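Local coordinates for RNA-dependent RNA Polymerase (Bombyx mori cytoplasmic polyhedrosis virus, PDB 6TZ0), which catalyses RNA-templated RNA synthesis for the virus, making plus strands by fully conservative transcription and probably the complementary minus strands during genome replication, at residues Leu794-Leu808 / Ser991-Val1003. Numbering follows the deposited sequence.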
# COMPACT_ATOMS: atom_id res chain seq x y z
N LEU A 794 17.11 22.04 -27.07
CA LEU A 794 18.30 22.11 -26.24
C LEU A 794 18.90 23.50 -26.33
O LEU A 794 19.04 24.05 -27.43
CB LEU A 794 19.32 21.04 -26.65
CG LEU A 794 20.56 20.94 -25.77
CD1 LEU A 794 20.16 20.66 -24.33
CD2 LEU A 794 21.48 19.85 -26.29
N SER A 795 19.26 24.06 -25.18
CA SER A 795 19.87 25.38 -25.13
C SER A 795 21.30 25.29 -25.63
O SER A 795 22.06 24.40 -25.23
CB SER A 795 19.83 25.93 -23.70
OG SER A 795 20.55 25.11 -22.81
N VAL A 796 21.66 26.19 -26.54
CA VAL A 796 22.97 26.17 -27.18
C VAL A 796 23.57 27.57 -27.08
O VAL A 796 22.86 28.58 -27.08
CB VAL A 796 22.86 25.71 -28.66
CG1 VAL A 796 22.46 24.24 -28.74
CG2 VAL A 796 21.82 26.52 -29.38
N ASP A 797 24.90 27.62 -26.99
CA ASP A 797 25.60 28.87 -26.72
C ASP A 797 25.64 29.73 -27.98
O ASP A 797 25.59 29.23 -29.10
CB ASP A 797 27.01 28.58 -26.21
CG ASP A 797 27.64 29.77 -25.52
OD1 ASP A 797 27.01 30.84 -25.44
OD2 ASP A 797 28.79 29.62 -25.03
N ASN A 798 25.74 31.05 -27.78
CA ASN A 798 25.62 32.00 -28.89
C ASN A 798 26.86 32.03 -29.76
O ASN A 798 26.75 32.07 -30.99
CB ASN A 798 25.34 33.40 -28.36
CG ASN A 798 23.95 33.53 -27.81
OD1 ASN A 798 23.00 32.99 -28.38
ND2 ASN A 798 23.82 34.26 -26.72
N LYS A 799 28.05 32.03 -29.15
CA LYS A 799 29.28 31.97 -29.93
C LYS A 799 29.44 30.60 -30.58
O LYS A 799 30.04 30.48 -31.65
CB LYS A 799 30.47 32.32 -29.04
CG LYS A 799 31.81 32.41 -29.76
CD LYS A 799 31.80 33.58 -30.74
CE LYS A 799 33.15 33.73 -31.44
NZ LYS A 799 33.43 32.58 -32.33
N LEU A 800 28.86 29.58 -29.96
CA LEU A 800 28.93 28.20 -30.42
C LEU A 800 27.68 27.77 -31.19
O LEU A 800 27.44 26.57 -31.33
CB LEU A 800 29.16 27.28 -29.22
CG LEU A 800 30.55 27.07 -28.60
CD1 LEU A 800 31.15 28.30 -27.94
CD2 LEU A 800 30.45 25.98 -27.56
N TYR A 801 26.90 28.73 -31.69
CA TYR A 801 25.60 28.43 -32.30
C TYR A 801 25.75 27.91 -33.72
O TYR A 801 25.26 26.82 -34.06
CB TYR A 801 24.73 29.69 -32.29
CG TYR A 801 23.29 29.48 -32.70
CD1 TYR A 801 22.35 29.05 -31.79
CD2 TYR A 801 22.88 29.71 -34.01
CE1 TYR A 801 21.04 28.85 -32.14
CE2 TYR A 801 21.56 29.52 -34.38
CZ TYR A 801 20.64 29.09 -33.44
OH TYR A 801 19.33 28.90 -33.80
N ASP A 802 26.42 28.69 -34.58
CA ASP A 802 26.49 28.40 -36.01
C ASP A 802 27.33 27.15 -36.28
O ASP A 802 26.97 26.33 -37.13
CB ASP A 802 27.07 29.60 -36.74
CG ASP A 802 26.88 29.54 -38.25
OD1 ASP A 802 26.23 28.60 -38.75
OD2 ASP A 802 27.40 30.43 -38.95
N SER A 803 28.43 26.99 -35.55
CA SER A 803 29.29 25.83 -35.77
C SER A 803 28.68 24.55 -35.22
O SER A 803 29.07 23.46 -35.65
CB SER A 803 30.66 26.08 -35.15
OG SER A 803 31.51 24.96 -35.34
N THR A 804 27.73 24.65 -34.30
CA THR A 804 26.97 23.48 -33.88
C THR A 804 25.88 23.15 -34.89
O THR A 804 25.70 21.98 -35.26
CB THR A 804 26.38 23.70 -32.49
OG1 THR A 804 27.44 23.94 -31.56
CG2 THR A 804 25.57 22.50 -32.02
N TYR A 805 25.17 24.18 -35.37
CA TYR A 805 24.07 23.98 -36.31
C TYR A 805 24.56 23.41 -37.64
O TYR A 805 23.96 22.47 -38.18
CB TYR A 805 23.34 25.30 -36.54
CG TYR A 805 22.16 25.21 -37.49
CD1 TYR A 805 20.95 24.71 -37.05
CD2 TYR A 805 22.28 25.59 -38.82
CE1 TYR A 805 19.87 24.62 -37.91
CE2 TYR A 805 21.21 25.49 -39.68
CZ TYR A 805 20.01 25.00 -39.22
OH TYR A 805 18.94 24.90 -40.08
N ASN A 806 25.65 23.96 -38.17
CA ASN A 806 26.15 23.51 -39.46
C ASN A 806 26.74 22.11 -39.39
O ASN A 806 26.66 21.36 -40.37
CB ASN A 806 27.20 24.49 -39.99
CG ASN A 806 26.60 25.82 -40.39
OD1 ASN A 806 25.52 25.88 -40.96
ND2 ASN A 806 27.32 26.89 -40.09
N ASN A 807 27.31 21.74 -38.25
CA ASN A 807 27.84 20.38 -38.11
C ASN A 807 26.72 19.37 -37.93
O ASN A 807 26.79 18.26 -38.48
CB ASN A 807 28.81 20.31 -36.94
CG ASN A 807 30.13 20.97 -37.24
OD1 ASN A 807 30.67 20.84 -38.34
ND2 ASN A 807 30.67 21.70 -36.27
N LEU A 808 25.67 19.72 -37.18
CA LEU A 808 24.61 18.76 -36.94
C LEU A 808 23.61 18.66 -38.09
O LEU A 808 22.91 17.65 -38.19
CB LEU A 808 23.86 19.08 -35.65
CG LEU A 808 24.68 18.92 -34.37
CD1 LEU A 808 23.85 19.30 -33.16
CD2 LEU A 808 25.20 17.51 -34.24
N SER A 991 18.94 23.51 -15.93
CA SER A 991 18.98 23.08 -17.32
C SER A 991 20.42 22.86 -17.77
O SER A 991 21.38 23.23 -17.08
CB SER A 991 18.29 24.10 -18.22
OG SER A 991 18.37 23.71 -19.58
N LYS A 992 20.57 22.26 -18.95
CA LYS A 992 21.88 21.92 -19.48
C LYS A 992 22.03 22.47 -20.89
O LYS A 992 21.05 22.62 -21.62
CB LYS A 992 22.11 20.41 -19.46
CG LYS A 992 22.22 19.84 -18.06
CD LYS A 992 22.43 18.35 -18.06
CE LYS A 992 22.69 17.86 -16.64
NZ LYS A 992 21.50 18.06 -15.76
N ARG A 993 23.27 22.77 -21.26
CA ARG A 993 23.58 23.38 -22.55
C ARG A 993 24.82 22.74 -23.14
O ARG A 993 25.52 21.96 -22.49
CB ARG A 993 23.79 24.90 -22.42
CG ARG A 993 25.10 25.31 -21.77
CD ARG A 993 24.95 25.52 -20.27
NE ARG A 993 26.15 26.09 -19.67
CZ ARG A 993 26.33 27.38 -19.41
NH1 ARG A 993 25.37 28.25 -19.70
NH2 ARG A 993 27.45 27.80 -18.86
N VAL A 994 25.10 23.07 -24.40
CA VAL A 994 26.35 22.67 -25.03
C VAL A 994 27.41 23.72 -24.71
O VAL A 994 27.13 24.93 -24.64
CB VAL A 994 26.17 22.45 -26.55
CG1 VAL A 994 25.81 23.73 -27.28
CG2 VAL A 994 27.41 21.83 -27.18
N SER A 995 28.61 23.25 -24.41
CA SER A 995 29.76 24.11 -24.19
C SER A 995 30.92 23.56 -24.99
O SER A 995 30.72 22.68 -25.83
CB SER A 995 30.10 24.22 -22.70
OG SER A 995 29.06 24.86 -21.99
N SER A 996 32.13 24.07 -24.74
CA SER A 996 33.29 23.73 -25.57
C SER A 996 33.68 22.27 -25.44
O SER A 996 34.16 21.66 -26.40
CB SER A 996 34.47 24.63 -25.20
OG SER A 996 34.17 26.00 -25.45
N ARG A 997 33.45 21.68 -24.25
CA ARG A 997 33.74 20.26 -24.04
C ARG A 997 32.84 19.38 -24.89
O ARG A 997 33.28 18.34 -25.40
CB ARG A 997 33.59 19.92 -22.56
CG ARG A 997 33.98 18.49 -22.21
CD ARG A 997 33.81 18.21 -20.73
NE ARG A 997 34.74 18.98 -19.90
CZ ARG A 997 35.98 18.60 -19.62
NH1 ARG A 997 36.75 19.37 -18.86
NH2 ARG A 997 36.45 17.46 -20.09
N LEU A 998 31.59 19.79 -25.09
CA LEU A 998 30.70 19.00 -25.94
C LEU A 998 30.80 19.44 -27.40
O LEU A 998 30.67 18.61 -28.30
CB LEU A 998 29.27 19.10 -25.42
CG LEU A 998 28.24 18.00 -25.72
CD1 LEU A 998 27.60 18.08 -27.09
CD2 LEU A 998 28.89 16.64 -25.52
N HIS A 999 31.08 20.73 -27.64
CA HIS A 999 31.24 21.23 -29.00
C HIS A 999 32.46 20.64 -29.69
O HIS A 999 32.46 20.47 -30.91
CB HIS A 999 31.35 22.75 -28.99
CG HIS A 999 31.51 23.36 -30.35
ND1 HIS A 999 30.46 23.48 -31.23
CD2 HIS A 999 32.59 23.87 -30.97
CE1 HIS A 999 30.89 24.05 -32.34
NE2 HIS A 999 32.18 24.30 -32.21
N GLU A 1000 33.50 20.30 -28.91
CA GLU A 1000 34.68 19.67 -29.48
C GLU A 1000 34.36 18.32 -30.10
O GLU A 1000 34.80 18.01 -31.21
CB GLU A 1000 35.77 19.53 -28.41
CG GLU A 1000 37.05 18.86 -28.90
CD GLU A 1000 37.80 19.69 -29.93
OE1 GLU A 1000 37.70 20.94 -29.91
OE2 GLU A 1000 38.52 19.09 -30.76
N VAL A 1001 33.54 17.51 -29.42
CA VAL A 1001 33.19 16.23 -30.01
C VAL A 1001 32.07 16.35 -31.04
O VAL A 1001 31.97 15.49 -31.92
CB VAL A 1001 32.84 15.17 -28.94
CG1 VAL A 1001 34.03 14.96 -28.01
CG2 VAL A 1001 31.59 15.52 -28.17
N ILE A 1002 31.26 17.42 -30.98
CA ILE A 1002 30.37 17.74 -32.11
C ILE A 1002 31.18 17.98 -33.38
O ILE A 1002 30.85 17.46 -34.45
CB ILE A 1002 29.47 18.95 -31.79
CG1 ILE A 1002 28.51 18.65 -30.64
CG2 ILE A 1002 28.66 19.37 -33.00
CD1 ILE A 1002 27.55 17.55 -30.90
N VAL A 1003 32.26 18.74 -33.27
CA VAL A 1003 33.11 19.01 -34.43
C VAL A 1003 33.87 17.76 -34.85
O VAL A 1003 33.98 17.46 -36.05
CB VAL A 1003 34.05 20.19 -34.13
CG1 VAL A 1003 35.07 20.39 -35.25
CG2 VAL A 1003 33.25 21.46 -33.94
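H999 reaches from helix 996-1003 to helix 801-808 and carries the tighter end of this contact. With CG anti to the backbone N (chi1 -179°), its imidazole projects off the helix, and ND1 donates a hydrogen bond to T804 OG1 at 3.1 Å, the hydroxyl sitting slightly out of the ring plane. T804 OG1 in turn donates to L800 O over 2.6 Å, nearly in line with that carbonyl, so one hydroxyl accepts from the imidazole and donates to the L800 carbonyl just before helix 801-808. The ring is also packed on both faces: L800 CG lies 4.2 Å above one, offset toward the rim, while its CD2 packs on H999 CB, and V1003 CG2 lies against the other, displaced toward the rim. S803 OG lies at the ring edge, near its plane. Farther along, the buried L808 CD2 meets I1002 CD1 at 4.1 Å, the two side chains crossing at about a right angle, while I1002 also packs on L911 of helix 902-911.

Toward S991 the contact loosens and becomes more exposed. S795 OG makes a weak hydrogen bond to K992 O (2.8 Å), and V994 N reaches S795 O only weakly, at 3.4 Å. The ends of the K992 and R993 side chains lead away from 794-808, although R993 CB still packs against S795 OG. Between the two ends, V796 CG1 touches V994 CG1 at 3.7 Å, a buried apolar pair next to this weakly bonded edge.

The short helices approach to 9.9 Å between axes and run 34° apart in the same general direction. This is obliquely crossed helix-helix packing, preceded by a loose extended-chain contact at the edge of the small antiparallel sheet 791-795/827-831/813-815; it joins that sheet's helical connection to the C-terminal region of this reovirus-family polymerase.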